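Local coordinates for protein lovastatin nonaketide synthase, polyketide synthase component (Aspergillus terreus, PDB 7CPX) that builds the polyketide backbone of lovastatin by repeated condensation of malonyl units, with methylation, ketoreduction and dehydration, working as a homodimer together with the partner protein LovC, at residues T265-I270 against G376-S381; C314-A319 against R427-N432; P1837-T1842 against R1911-V1916; H1874-H1879 against I2129-E2134. The protein carries 2 engineered substitutions. All coordinates share one frame; numbering follows the deposited sequence.

Interaction 1. Residues T265-I270 against G376-S381; sequences TIECVI and GLMKAS
Cys268 and Ser381 mark the closest approach of the two backbones, with their CA atoms 5.6 Å apart, where the chain entering strand 268-277 passes helix 369-386. Ser381 has the most surface buried here. The CB of Ser381 is directed toward the strand, and that of Cys268 toward the helix. The CB of Glu267 lies 4.1 Å from the OG of Ser381. Further along the strand, Ile270 reaches the previous turn of the helix. Its CG1 branch stands anti to the carbonyl carbon (chi1 -57°) and runs on extended, which carries CD1 to 3.7 Å from the CD1 of Leu377. These two side chains meet at about a right angle, one methyl against the other. Met378 is bent at both chi2 and chi3. Its terminal CE comes 4.0 Å from the OE1 of Glu267. That oxygen is also hydrogen-bonded to the OG of Ser16, so the methyl lies beside a carboxylate already held by strand 11-19. Glu267 and Cys268 together face Val13 as a classic beta bulge. Helix 369-386 lies against the sheet through several strands at once. Leu377 touches Val251 and Ile445, Met378 touches Cys18 and Cys249, and Ala380 touches Ile445. This fits the buried central helix layer of the thiolase fold, here packed against strands 11-19, 247-255, 268-277 and 439-446.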
loop_
_atom_site.group_PDB
_atom_site.type_symbol
_atom_site.label_atom_id
_atom_site.label_comp_id
_atom_site.label_asym_id
_atom_site.label_seq_id
_atom_site.Cartn_x
_atom_site.Cartn_y
_atom_site.Cartn_z
ATOM N N THR A 265 42.874 -30.513 27.661
ATOM C CA THR A 265 43.876 -30.016 26.731
ATOM C C THR A 265 43.708 -28.517 26.541
ATOM O O THR A 265 42.590 -28.017 26.382
ATOM C CB THR A 265 43.765 -30.739 25.388
ATOM O OG1 THR A 265 44.093 -32.122 25.561
ATOM C CG2 THR A 265 44.714 -30.123 24.372
ATOM N N ILE A 266 44.819 -27.805 26.554
ATOM C CA ILE A 266 44.817 -26.349 26.574
ATOM C C ILE A 266 45.101 -25.812 25.182
ATOM O O ILE A 266 46.043 -26.247 24.509
ATOM C CB ILE A 266 45.846 -25.827 27.591
ATOM C CG1 ILE A 266 45.329 -26.063 29.012
ATOM C CG2 ILE A 266 46.135 -24.360 27.328
ATOM C CD1 ILE A 266 46.367 -25.870 30.092
ATOM N N GLU A 267 44.283 -24.855 24.750
ATOM C CA GLU A 267 44.523 -24.149 23.499
ATOM C C GLU A 267 45.447 -22.956 23.703
ATOM O O GLU A 267 46.332 -22.706 22.879
ATOM C CB GLU A 267 43.200 -23.688 22.883
ATOM C CG GLU A 267 42.291 -24.817 22.441
ATOM C CD GLU A 267 41.117 -24.326 21.619
ATOM O OE1 GLU A 267 40.906 -23.097 21.559
ATOM O OE2 GLU A 267 40.406 -25.167 21.030
ATOM N N CYS A 268 45.258 -22.207 24.785
ATOM C CA CYS A 268 46.165 -21.105 25.089
ATOM C C CYS A 268 45.900 -20.646 26.514
ATOM O O CYS A 268 45.039 -21.188 27.205
ATOM C CB CYS A 268 46.007 -19.945 24.103
ATOM S SG CYS A 268 44.409 -19.117 24.168
ATOM N N VAL A 269 46.645 -19.634 26.943
ATOM C CA VAL A 269 46.542 -19.087 28.288
ATOM C C VAL A 269 46.245 -17.601 28.166
ATOM O O VAL A 269 47.096 -16.824 27.722
ATOM C CB VAL A 269 47.824 -19.325 29.097
ATOM C CG1 VAL A 269 47.912 -18.343 30.249
ATOM C CG2 VAL A 269 47.869 -20.749 29.614
ATOM N N ILE A 270 45.045 -17.200 28.576
ATOM C CA ILE A 270 44.700 -15.790 28.713
ATOM C C ILE A 270 45.289 -15.331 30.044
ATOM O O ILE A 270 44.705 -15.547 31.109
ATOM C CB ILE A 270 43.190 -15.560 28.646
ATOM C CG1 ILE A 270 42.635 -16.114 27.333
ATOM C CG2 ILE A 270 42.876 -14.081 28.762
ATOM C CD1 ILE A 270 41.140 -15.990 27.202
ATOM N N GLY A 376 39.523 -12.134 17.038
ATOM C CA GLY A 376 40.919 -11.786 17.224
ATOM C C GLY A 376 41.588 -12.680 18.245
ATOM O O GLY A 376 42.698 -13.173 18.023
ATOM N N LEU A 377 40.903 -12.935 19.360
ATOM C CA LEU A 377 41.445 -13.842 20.362
ATOM C C LEU A 377 41.815 -15.174 19.727
ATOM O O LEU A 377 42.921 -15.688 19.933
ATOM C CB LEU A 377 40.435 -14.038 21.491
ATOM C CG LEU A 377 40.915 -14.909 22.649
ATOM C CD1 LEU A 377 40.745 -14.175 23.963
ATOM C CD2 LEU A 377 40.161 -16.222 22.674
ATOM N N MET A 378 40.915 -15.727 18.911
ATOM C CA MET A 378 41.226 -16.982 18.239
ATOM C C MET A 378 42.488 -16.838 17.403
ATOM O O MET A 378 43.392 -17.679 17.475
ATOM C CB MET A 378 40.048 -17.419 17.367
ATOM C CG MET A 378 38.756 -17.681 18.133
ATOM S SD MET A 378 38.533 -19.402 18.626
ATOM C CE MET A 378 39.815 -19.592 19.861
ATOM N N LYS A 379 42.586 -15.751 16.636
ATOM C CA LYS A 379 43.785 -15.517 15.841
ATOM C C LYS A 379 45.010 -15.433 16.737
ATOM O O LYS A 379 46.090 -15.920 16.384
ATOM C CB LYS A 379 43.624 -14.241 15.018
ATOM C CG LYS A 379 44.776 -13.955 14.071
ATOM C CD LYS A 379 44.398 -12.881 13.068
ATOM C CE LYS A 379 45.511 -12.617 12.073
ATOM N NZ LYS A 379 45.129 -11.598 11.060
ATOM N N ALA A 380 44.860 -14.816 17.910
ATOM C CA ALA A 380 45.968 -14.759 18.852
ATOM C C ALA A 380 46.192 -16.113 19.509
ATOM O O ALA A 380 47.328 -16.469 19.844
ATOM C CB ALA A 380 45.710 -13.688 19.908
ATOM N N SER A 381 45.121 -16.885 19.697
ATOM C CA SER A 381 45.257 -18.176 20.361
ATOM C C SER A 381 45.965 -19.176 19.458
ATOM O O SER A 381 47.089 -19.605 19.744
ATOM C CB SER A 381 43.879 -18.700 20.770
ATOM O OG SER A 381 43.974 -19.991 21.344
#

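Interaction 2. Residues C314-A319 against R427-N432; sequences CQFFEA and RRASVN
Phe317 and Asn432 meet at the end of a parallel strand pair, with ring and amide planes 88° apart. The ND2 of Asn432 lies in the ring plane at the edge, 3.1 Å from the CZ of Phe317. The CB of Ser430 sits by the same ring, and its OG is hydrogen-bonded to the OH of Tyr300. On the other face of the sheet, Phe316 rests its CD2 against the CB of Ala429 at 3.8 Å. Glu318 is bent at chi2 (-71°), which lays its OE1 3.7 Å from the CG1 of Val431, while its OE2 accepts a hydrogen bond from the N of Ala361. The backbones hold the register: Asn432 N bonds to Glu318 O at 2.7 Å. Ahead of strand 316-318 the side chain of Gln315 takes over. Its OE1 accepts a hydrogen bond from Arg428 N at 2.9 Å, nearly straight at 175°, and also accepts one from the NE1 of Trp418. The guanidinium of Arg428 forms a salt bridge with Glu446. Helix 327-339 covers the Phe317 face, and helix 369-386 the Phe316 face. This is the C-terminal half of a ketosynthase thiolase fold, and the Asn432 side chain lies about 5 Å from that of His320, a predicted active-site residue.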
loop_
_atom_site.group_PDB
_atom_site.type_symbol
_atom_site.label_atom_id
_atom_site.label_comp_id
_atom_site.label_asym_id
_atom_site.label_seq_id
_atom_site.Cartn_x
_atom_site.Cartn_y
_atom_site.Cartn_z
ATOM N N CYS A 314 54.626 -8.602 23.981
ATOM C CA CYS A 314 53.955 -9.551 23.103
ATOM C C CYS A 314 54.516 -9.421 21.694
ATOM O O CYS A 314 54.579 -8.317 21.142
ATOM C CB CYS A 314 52.445 -9.315 23.093
ATOM S SG CYS A 314 51.955 -7.651 22.602
ATOM N N GLN A 315 54.926 -10.549 21.119
ATOM C CA GLN A 315 55.511 -10.549 19.785
ATOM C C GLN A 315 54.465 -10.391 18.693
ATOM O O GLN A 315 54.806 -9.976 17.581
ATOM C CB GLN A 315 56.299 -11.839 19.559
ATOM C CG GLN A 315 57.370 -12.099 20.608
ATOM C CD GLN A 315 56.813 -12.736 21.867
ATOM O OE1 GLN A 315 56.146 -13.769 21.812
ATOM N NE2 GLN A 315 57.071 -12.112 23.010
ATOM N N PHE A 316 53.209 -10.712 18.986
ATOM C CA PHE A 316 52.106 -10.524 18.061
ATOM C C PHE A 316 51.021 -9.717 18.752
ATOM O O PHE A 316 50.859 -9.783 19.973
ATOM C CB PHE A 316 51.548 -11.867 17.575
ATOM C CG PHE A 316 50.359 -11.741 16.667
ATOM C CD1 PHE A 316 50.452 -11.057 15.470
ATOM C CD2 PHE A 316 49.151 -12.318 17.008
ATOM C CE1 PHE A 316 49.359 -10.943 14.633
ATOM C CE2 PHE A 316 48.055 -12.210 16.179
ATOM C CZ PHE A 316 48.157 -11.521 14.988
ATOM N N PHE A 317 50.284 -8.939 17.964
ATOM C CA PHE A 317 49.248 -8.058 18.502
ATOM C C PHE A 317 48.053 -8.110 17.558
ATOM O O PHE A 317 48.056 -7.458 16.511
ATOM C CB PHE A 317 49.766 -6.636 18.660
ATOM C CG PHE A 317 48.875 -5.757 19.486
ATOM C CD1 PHE A 317 47.736 -5.195 18.944
ATOM C CD2 PHE A 317 49.182 -5.490 20.805
ATOM C CE1 PHE A 317 46.919 -4.388 19.705
ATOM C CE2 PHE A 317 48.369 -4.688 21.573
ATOM C CZ PHE A 317 47.237 -4.133 21.023
ATOM N N GLU A 318 47.035 -8.878 17.933
ATOM C CA GLU A 318 45.811 -8.900 17.147
ATOM C C GLU A 318 45.087 -7.580 17.348
ATOM O O GLU A 318 44.308 -7.418 18.293
ATOM C CB GLU A 318 44.926 -10.084 17.536
ATOM C CG GLU A 318 43.976 -10.526 16.433
ATOM C CD GLU A 318 42.844 -9.546 16.189
ATOM O OE1 GLU A 318 42.527 -8.754 17.099
ATOM O OE2 GLU A 318 42.260 -9.577 15.086
ATOM N N ALA A 319 45.357 -6.628 16.466
ATOM C CA ALA A 319 44.786 -5.301 16.578
ATOM C C ALA A 319 43.317 -5.309 16.178
ATOM O O ALA A 319 42.842 -6.190 15.456
ATOM C CB ALA A 319 45.562 -4.316 15.706
ATOM N N ARG A 427 55.466 -17.952 24.025
ATOM C CA ARG A 427 55.015 -17.041 22.985
ATOM C C ARG A 427 53.866 -16.205 23.524
ATOM O O ARG A 427 52.945 -16.734 24.152
ATOM C CB ARG A 427 54.570 -17.819 21.749
ATOM C CG ARG A 427 55.688 -18.549 21.032
ATOM C CD ARG A 427 55.195 -19.160 19.735
ATOM N NE ARG A 427 54.391 -20.357 19.954
ATOM C CZ ARG A 427 54.874 -21.591 19.995
ATOM N NH1 ARG A 427 56.166 -21.833 19.846
ATOM N NH2 ARG A 427 54.041 -22.607 20.193
ATOM N N ARG A 428 53.928 -14.896 23.296
ATOM C CA ARG A 428 52.942 -13.971 23.835
ATOM C C ARG A 428 52.358 -13.144 22.701
ATOM O O ARG A 428 53.102 -12.569 21.900
ATOM C CB ARG A 428 53.560 -13.061 24.898
ATOM C CG ARG A 428 52.546 -12.178 25.602
ATOM C CD ARG A 428 53.171 -11.401 26.749
ATOM N NE ARG A 428 53.763 -12.279 27.754
ATOM C CZ ARG A 428 55.046 -12.608 27.809
ATOM N NH1 ARG A 428 55.920 -12.150 26.925
ATOM N NH2 ARG A 428 55.465 -13.422 28.773
ATOM N N ALA A 429 51.034 -13.088 22.644
ATOM C CA ALA A 429 50.296 -12.275 21.697
ATOM C C ALA A 429 49.331 -11.375 22.457
ATOM O O ALA A 429 49.066 -11.566 23.647
ATOM C CB ALA A 429 49.531 -13.147 20.694
ATOM N N SER A 430 48.804 -10.381 21.752
ATOM C CA SER A 430 47.864 -9.440 22.338
ATOM C C SER A 430 46.692 -9.236 21.392
ATOM O O SER A 430 46.848 -9.255 20.170
ATOM C CB SER A 430 48.537 -8.103 22.641
ATOM O OG SER A 430 49.314 -8.183 23.822
ATOM N N VAL A 431 45.517 -9.040 21.978
ATOM C CA VAL A 431 44.275 -8.866 21.238
ATOM C C VAL A 431 43.647 -7.556 21.677
ATOM O O VAL A 431 43.500 -7.309 22.877
ATOM C CB VAL A 431 43.297 -10.030 21.476
ATOM C CG1 VAL A 431 42.062 -9.866 20.612
ATOM C CG2 VAL A 431 43.965 -11.361 21.198
ATOM N N ASN A 432 43.278 -6.723 20.711
ATOM C CA ASN A 432 42.605 -5.461 20.971
ATOM C C ASN A 432 41.292 -5.435 20.210
ATOM O O ASN A 432 41.249 -5.784 19.027
ATOM C CB ASN A 432 43.477 -4.276 20.556
ATOM C CG ASN A 432 44.017 -3.501 21.738
ATOM O OD1 ASN A 432 43.832 -3.886 22.892
ATOM N ND2 ASN A 432 44.695 -2.398 21.455
#

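Interaction 3. Residues P1837-T1842 against R1911-V1916; sequences PVALQT and RNASIV
Pro1837 lays its ring against Ile1915 and has more surface buried by the contact than any other residue here. The CG of Pro1837 is 4.0 Å from the CB of Ile1915, and the two side chains pass at a slant. Val1838 is gripped through its backbone at both ends. Its O accepts the N of Ser1914 at 2.7 Å. Its N gives a hydrogen bond to the OG of Ser1914 at 3.2 Å. The serine can reach because its OG stands between its own N and carbonyl carbon (chi1 63°). That hydroxyl also bonds to the O of Ser1833. One bridge joins the backbones, Ala1839 with Ala1913. Strand 1838-1842 otherwise pairs with strand 1849-1853, so the contact ties this two-stranded sheet to the loop leading into strand 1915-1918. The surrounding beta region, followed by a parallel five-stranded sheet, is consistent with the inactive enoylreductase region of this synthase, whose enoyl reduction is done by LovC. Asn1912 has the second-largest buried surface. Its O accepts the N of Leu1840 at 2.9 Å; Leu1840 is the centre of an inverse gamma turn. The CG of Asn1912 lies opposite its own N (chi1 -171°), and this places ND2 3.7 Å from the CB of Leu1840. The OD1 of Asn1912 bonds to the OG of Ser1876. At the start of segment 1911-1916, Arg1911 forms a salt bridge with Glu2150.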
loop_
_atom_site.group_PDB
_atom_site.type_symbol
_atom_site.label_atom_id
_atom_site.label_comp_id
_atom_site.label_asym_id
_atom_site.label_seq_id
_atom_site.Cartn_x
_atom_site.Cartn_y
_atom_site.Cartn_z
ATOM N N PRO A 1837 -25.931 43.298 -22.410
ATOM C CA PRO A 1837 -26.010 41.830 -22.469
ATOM C C PRO A 1837 -25.119 41.185 -21.421
ATOM O O PRO A 1837 -23.902 41.387 -21.401
ATOM C CB PRO A 1837 -25.541 41.507 -23.892
ATOM C CG PRO A 1837 -25.790 42.745 -24.666
ATOM C CD PRO A 1837 -25.566 43.876 -23.715
ATOM N N VAL A 1838 -25.739 40.403 -20.543
ATOM C CA VAL A 1838 -25.037 39.658 -19.506
ATOM C C VAL A 1838 -25.484 38.207 -19.593
ATOM O O VAL A 1838 -26.675 37.911 -19.438
ATOM C CB VAL A 1838 -25.307 40.225 -18.105
ATOM C CG1 VAL A 1838 -24.740 39.302 -17.046
ATOM C CG2 VAL A 1838 -24.707 41.610 -17.979
ATOM N N ALA A 1839 -24.532 37.309 -19.820
ATOM C CA ALA A 1839 -24.814 35.891 -19.978
ATOM C C ALA A 1839 -24.491 35.136 -18.698
ATOM O O ALA A 1839 -23.447 35.351 -18.077
ATOM C CB ALA A 1839 -24.010 35.310 -21.139
ATOM N N LEU A 1840 -25.400 34.249 -18.307
ATOM C CA LEU A 1840 -25.187 33.368 -17.162
ATOM C C LEU A 1840 -24.368 32.186 -17.655
ATOM O O LEU A 1840 -24.886 31.101 -17.921
ATOM C CB LEU A 1840 -26.520 32.939 -16.562
ATOM C CG LEU A 1840 -26.499 32.093 -15.289
ATOM C CD1 LEU A 1840 -25.318 32.433 -14.400
ATOM C CD2 LEU A 1840 -27.795 32.306 -14.534
ATOM N N GLN A 1841 -23.064 32.408 -17.779
ATOM C CA GLN A 1841 -22.170 31.471 -18.436
ATOM C C GLN A 1841 -21.668 30.419 -17.458
ATOM O O GLN A 1841 -21.371 30.716 -16.297
ATOM C CB GLN A 1841 -20.982 32.219 -19.044
ATOM C CG GLN A 1841 -20.037 31.352 -19.856
ATOM C CD GLN A 1841 -20.655 30.875 -21.153
ATOM O OE1 GLN A 1841 -21.240 29.794 -21.216
ATOM N NE2 GLN A 1841 -20.528 31.683 -22.199
ATOM N N THR A 1842 -21.578 29.184 -17.942
ATOM C CA THR A 1842 -20.973 28.113 -17.168
ATOM C C THR A 1842 -19.456 28.259 -17.159
ATOM O O THR A 1842 -18.851 28.764 -18.109
ATOM C CB THR A 1842 -21.356 26.752 -17.748
ATOM O OG1 THR A 1842 -20.845 25.710 -16.908
ATOM C CG2 THR A 1842 -20.784 26.592 -19.154
ATOM N N ARG A 1911 -27.182 32.210 -25.975
ATOM C CA ARG A 1911 -26.220 32.727 -25.012
ATOM C C ARG A 1911 -26.721 32.752 -23.575
ATOM O O ARG A 1911 -25.899 32.912 -22.666
ATOM C CB ARG A 1911 -25.790 34.151 -25.402
ATOM C CG ARG A 1911 -24.920 34.218 -26.647
ATOM C CD ARG A 1911 -23.499 33.761 -26.357
ATOM N NE ARG A 1911 -22.697 33.651 -27.571
ATOM C CZ ARG A 1911 -22.600 32.557 -28.315
ATOM N NH1 ARG A 1911 -23.248 31.445 -28.002
ATOM N NH2 ARG A 1911 -21.831 32.577 -29.399
ATOM N N ASN A 1912 -28.021 32.598 -23.336
ATOM C CA ASN A 1912 -28.576 32.626 -21.986
ATOM C C ASN A 1912 -28.214 33.931 -21.283
ATOM O O ASN A 1912 -27.602 33.949 -20.213
ATOM C CB ASN A 1912 -28.092 31.427 -21.172
ATOM C CG ASN A 1912 -28.809 31.297 -19.845
ATOM O OD1 ASN A 1912 -29.922 31.796 -19.676
ATOM N ND2 ASN A 1912 -28.172 30.628 -18.891
ATOM N N ALA A 1913 -28.604 35.036 -21.907
ATOM C CA ALA A 1913 -28.215 36.359 -21.450
ATOM C C ALA A 1913 -29.438 37.223 -21.184
ATOM O O ALA A 1913 -30.513 37.005 -21.750
ATOM C CB ALA A 1913 -27.312 37.052 -22.474
ATOM N N SER A 1914 -29.254 38.213 -20.307
ATOM C CA SER A 1914 -30.313 39.181 -20.048
ATOM C C SER A 1914 -30.788 39.820 -21.344
ATOM O O SER A 1914 -31.973 40.129 -21.497
ATOM C CB SER A 1914 -29.814 40.252 -19.077
ATOM O OG SER A 1914 -28.741 40.984 -19.644
ATOM N N ILE A 1915 -29.872 40.028 -22.285
ATOM C CA ILE A 1915 -30.193 40.549 -23.606
ATOM C C ILE A 1915 -29.618 39.594 -24.641
ATOM O O ILE A 1915 -28.434 39.246 -24.582
ATOM C CB ILE A 1915 -29.647 41.974 -23.809
ATOM C CG1 ILE A 1915 -30.187 42.893 -22.711
ATOM C CG2 ILE A 1915 -30.035 42.499 -25.184
ATOM C CD1 ILE A 1915 -29.700 44.321 -22.797
ATOM N N VAL A 1916 -30.456 39.177 -25.582
ATOM C CA VAL A 1916 -30.090 38.211 -26.609
ATOM C C VAL A 1916 -30.316 38.841 -27.974
ATOM O O VAL A 1916 -31.160 39.725 -28.137
ATOM C CB VAL A 1916 -30.903 36.906 -26.467
ATOM C CG1 VAL A 1916 -30.844 36.088 -27.750
ATOM C CG2 VAL A 1916 -30.393 36.097 -25.289
#

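Interaction 4. Residues H1874-H1879 against I2129-E2134; sequences HFSCPH and ISWPRE
His1874 presents one ring face to Arg2133, whose CD sits over the ring centre at 3.4 Å, only 11° off the normal. This is a CH-pi contact. The arginine chain bends at chi2 and chi3, which turns its guanidinium nearly parallel to the ring, 12° apart in plane. Each residue is fixed by a backbone oxygen: the ND1 of His1874 bonds to the O of Tyr1872, and the NH1 of Arg2133 to the O of Val1873. Trp2131 meets Ser1876 at the indole edge. Its NE1 donates to the OG of Ser1876 at 2.7 Å, with the oxygen 18° out of the ring plane. Phe1875 comes beside Ser2130, with CE1 of the ring 3.3 Å from the serine OG. The Pro1878 ring and the Ile2129 chain lie alongside each other, running opposite ways, with CG of Pro1878 against CD1 of Ile2129. The backbones run antiparallel. Ser1876 and Ile2129 form a hydrogen-bonded pair, each N giving to the other's O at 2.9 Å, and Phe1875 with Ser2130 is a non-hydrogen-bonded pair. On its other side, strand 1869-1883 pairs with strand 1887-1898, where His1874 and Phe1875 make a classic bulge facing Gln1893. Helix 2111-2117 packs on Ile2129, Trp2131 and Pro1878, and strand 2128-2130 also pairs with strand 2108-2110.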
loop_
_atom_site.group_PDB
_atom_site.type_symbol
_atom_site.label_atom_id
_atom_site.label_comp_id
_atom_site.label_asym_id
_atom_site.label_seq_id
_atom_site.Cartn_x
_atom_site.Cartn_y
_atom_site.Cartn_z
ATOM N N HIS A 1874 -36.504 38.620 -19.501
ATOM C CA HIS A 1874 -36.973 38.656 -18.124
ATOM C C HIS A 1874 -36.784 37.309 -17.442
ATOM O O HIS A 1874 -36.384 37.253 -16.275
ATOM C CB HIS A 1874 -38.453 39.043 -18.077
ATOM C CG HIS A 1874 -38.729 40.445 -18.520
ATOM N ND1 HIS A 1874 -38.128 41.010 -19.624
ATOM C CD2 HIS A 1874 -39.549 41.393 -18.011
ATOM C CE1 HIS A 1874 -38.559 42.249 -19.771
ATOM N NE2 HIS A 1874 -39.422 42.507 -18.805
ATOM N N PHE A 1875 -37.064 36.225 -18.161
ATOM C CA PHE A 1875 -36.927 34.876 -17.637
ATOM C C PHE A 1875 -36.287 33.992 -18.696
ATOM O O PHE A 1875 -36.472 34.203 -19.897
ATOM C CB PHE A 1875 -38.282 34.301 -17.216
ATOM C CG PHE A 1875 -39.010 35.144 -16.212
ATOM C CD1 PHE A 1875 -38.799 34.967 -14.857
ATOM C CD2 PHE A 1875 -39.903 36.117 -16.623
ATOM C CE1 PHE A 1875 -39.465 35.742 -13.930
ATOM C CE2 PHE A 1875 -40.572 36.896 -15.704
ATOM C CZ PHE A 1875 -40.354 36.709 -14.354
ATOM N N SER A 1876 -35.534 32.995 -18.238
ATOM C CA SER A 1876 -34.839 32.110 -19.163
ATOM C C SER A 1876 -34.638 30.744 -18.527
ATOM O O SER A 1876 -34.780 30.580 -17.314
ATOM C CB SER A 1876 -33.483 32.685 -19.582
ATOM O OG SER A 1876 -32.592 32.742 -18.482
ATOM N N CYS A 1877 -34.315 29.768 -19.365
ATOM C CA CYS A 1877 -33.961 28.440 -18.881
ATOM C C CYS A 1877 -32.445 28.333 -18.743
ATOM O O CYS A 1877 -31.724 28.581 -19.716
ATOM C CB CYS A 1877 -34.475 27.364 -19.828
ATOM S SG CYS A 1877 -34.054 25.686 -19.317
ATOM N N PRO A 1878 -31.923 27.975 -17.567
ATOM C CA PRO A 1878 -30.459 27.943 -17.406
ATOM C C PRO A 1878 -29.760 27.028 -18.393
ATOM O O PRO A 1878 -28.663 27.359 -18.862
ATOM C CB PRO A 1878 -30.267 27.449 -15.965
ATOM C CG PRO A 1878 -31.586 27.586 -15.300
ATOM C CD PRO A 1878 -32.625 27.504 -16.361
ATOM N N HIS A 1879 -30.359 25.890 -18.720
ATOM C CA HIS A 1879 -29.735 24.881 -19.563
ATOM C C HIS A 1879 -30.238 25.003 -20.994
ATOM O O HIS A 1879 -31.427 25.231 -21.231
ATOM C CB HIS A 1879 -30.030 23.482 -19.025
ATOM C CG HIS A 1879 -30.056 23.408 -17.531
ATOM N ND1 HIS A 1879 -28.910 23.359 -16.769
ATOM C CD2 HIS A 1879 -31.091 23.380 -16.658
ATOM C CE1 HIS A 1879 -29.236 23.303 -15.490
ATOM N NE2 HIS A 1879 -30.553 23.315 -15.396
ATOM N N ILE A 2129 -34.475 31.086 -14.512
ATOM C CA ILE A 2129 -33.785 32.270 -14.024
ATOM C C ILE A 2129 -34.645 33.491 -14.303
ATOM O O ILE A 2129 -35.142 33.677 -15.419
ATOM C CB ILE A 2129 -32.412 32.412 -14.701
ATOM C CG1 ILE A 2129 -31.517 31.222 -14.373
ATOM C CG2 ILE A 2129 -31.758 33.707 -14.274
ATOM C CD1 ILE A 2129 -30.678 30.783 -15.545
ATOM N N SER A 2130 -34.811 34.328 -13.286
ATOM C CA SER A 2130 -35.550 35.582 -13.388
ATOM C C SER A 2130 -34.532 36.705 -13.535
ATOM O O SER A 2130 -33.896 37.115 -12.561
ATOM C CB SER A 2130 -36.437 35.789 -12.165
ATOM O OG SER A 2130 -36.993 37.092 -12.155
ATOM N N TRP A 2131 -34.376 37.197 -14.755
ATOM C CA TRP A 2131 -33.395 38.236 -15.027
ATOM C C TRP A 2131 -33.897 39.579 -14.512
ATOM O O TRP A 2131 -35.000 39.997 -14.882
ATOM C CB TRP A 2131 -33.116 38.321 -16.518
ATOM C CG TRP A 2131 -32.292 37.191 -17.029
ATOM C CD1 TRP A 2131 -32.740 36.076 -17.666
ATOM C CD2 TRP A 2131 -30.871 37.059 -16.939
ATOM N NE1 TRP A 2131 -31.686 35.257 -17.985
ATOM C CE2 TRP A 2131 -30.525 35.839 -17.549
ATOM C CE3 TRP A 2131 -29.856 37.856 -16.403
ATOM C CZ2 TRP A 2131 -29.209 35.397 -17.639
ATOM C CZ3 TRP A 2131 -28.551 37.416 -16.493
ATOM C CH2 TRP A 2131 -28.239 36.197 -17.106
ATOM N N PRO A 2132 -33.137 40.283 -13.673
ATOM C CA PRO A 2132 -33.582 41.607 -13.225
ATOM C C PRO A 2132 -33.733 42.558 -14.401
ATOM O O PRO A 2132 -32.973 42.504 -15.370
ATOM C CB PRO A 2132 -32.470 42.052 -12.270
ATOM C CG PRO A 2132 -31.278 41.270 -12.684
ATOM C CD PRO A 2132 -31.801 39.950 -13.150
ATOM N N ARG A 2133 -34.731 43.438 -14.307
ATOM C CA ARG A 2133 -35.048 44.362 -15.385
ATOM C C ARG A 2133 -34.776 45.819 -15.051
ATOM O O ARG A 2133 -34.604 46.622 -15.972
ATOM C CB ARG A 2133 -36.523 44.217 -15.787
ATOM C CG ARG A 2133 -36.880 42.850 -16.349
ATOM C CD ARG A 2133 -35.927 42.446 -17.461
ATOM N NE ARG A 2133 -35.644 43.567 -18.350
ATOM C CZ ARG A 2133 -34.639 43.605 -19.213
ATOM N NH1 ARG A 2133 -33.811 42.583 -19.357
ATOM N NH2 ARG A 2133 -34.456 44.700 -19.945
ATOM N N GLU A 2134 -34.732 46.179 -13.773
ATOM C CA GLU A 2134 -34.422 47.542 -13.373
ATOM C C GLU A 2134 -32.921 47.685 -13.165
ATOM O O GLU A 2134 -32.263 46.774 -12.655
ATOM C CB GLU A 2134 -35.172 47.916 -12.095
ATOM C CG GLU A 2134 -36.682 47.765 -12.201
ATOM C CD GLU A 2134 -37.285 48.647 -13.278
ATOM O OE1 GLU A 2134 -36.602 49.591 -13.730
ATOM O OE2 GLU A 2134 -38.441 48.394 -13.675
#

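Overall arrangement
The four contacts form two groups on opposite sides of the chain's centre. Interactions 1 and 2 lie in the ketosynthase, with centres 11 Å apart. Helix 369-386 joins them: Ala380 and Gly376 of interaction 1 pack on Val431 and Glu318 of interaction 2, and both reach the same mixed sheet. The centres of interactions 3 and 4 are 9 Å apart. Strands 1915-1918 and 1869-1883 are neighbours in one sheet, and the Trp2131 ring packs on Val1838 and Asn1912. Within each group the segments alternate along the chain. The groups come in series, the centres of interactions 1 and 3 lying about 99 Å apart, as expected for separate domains of one megasynthase.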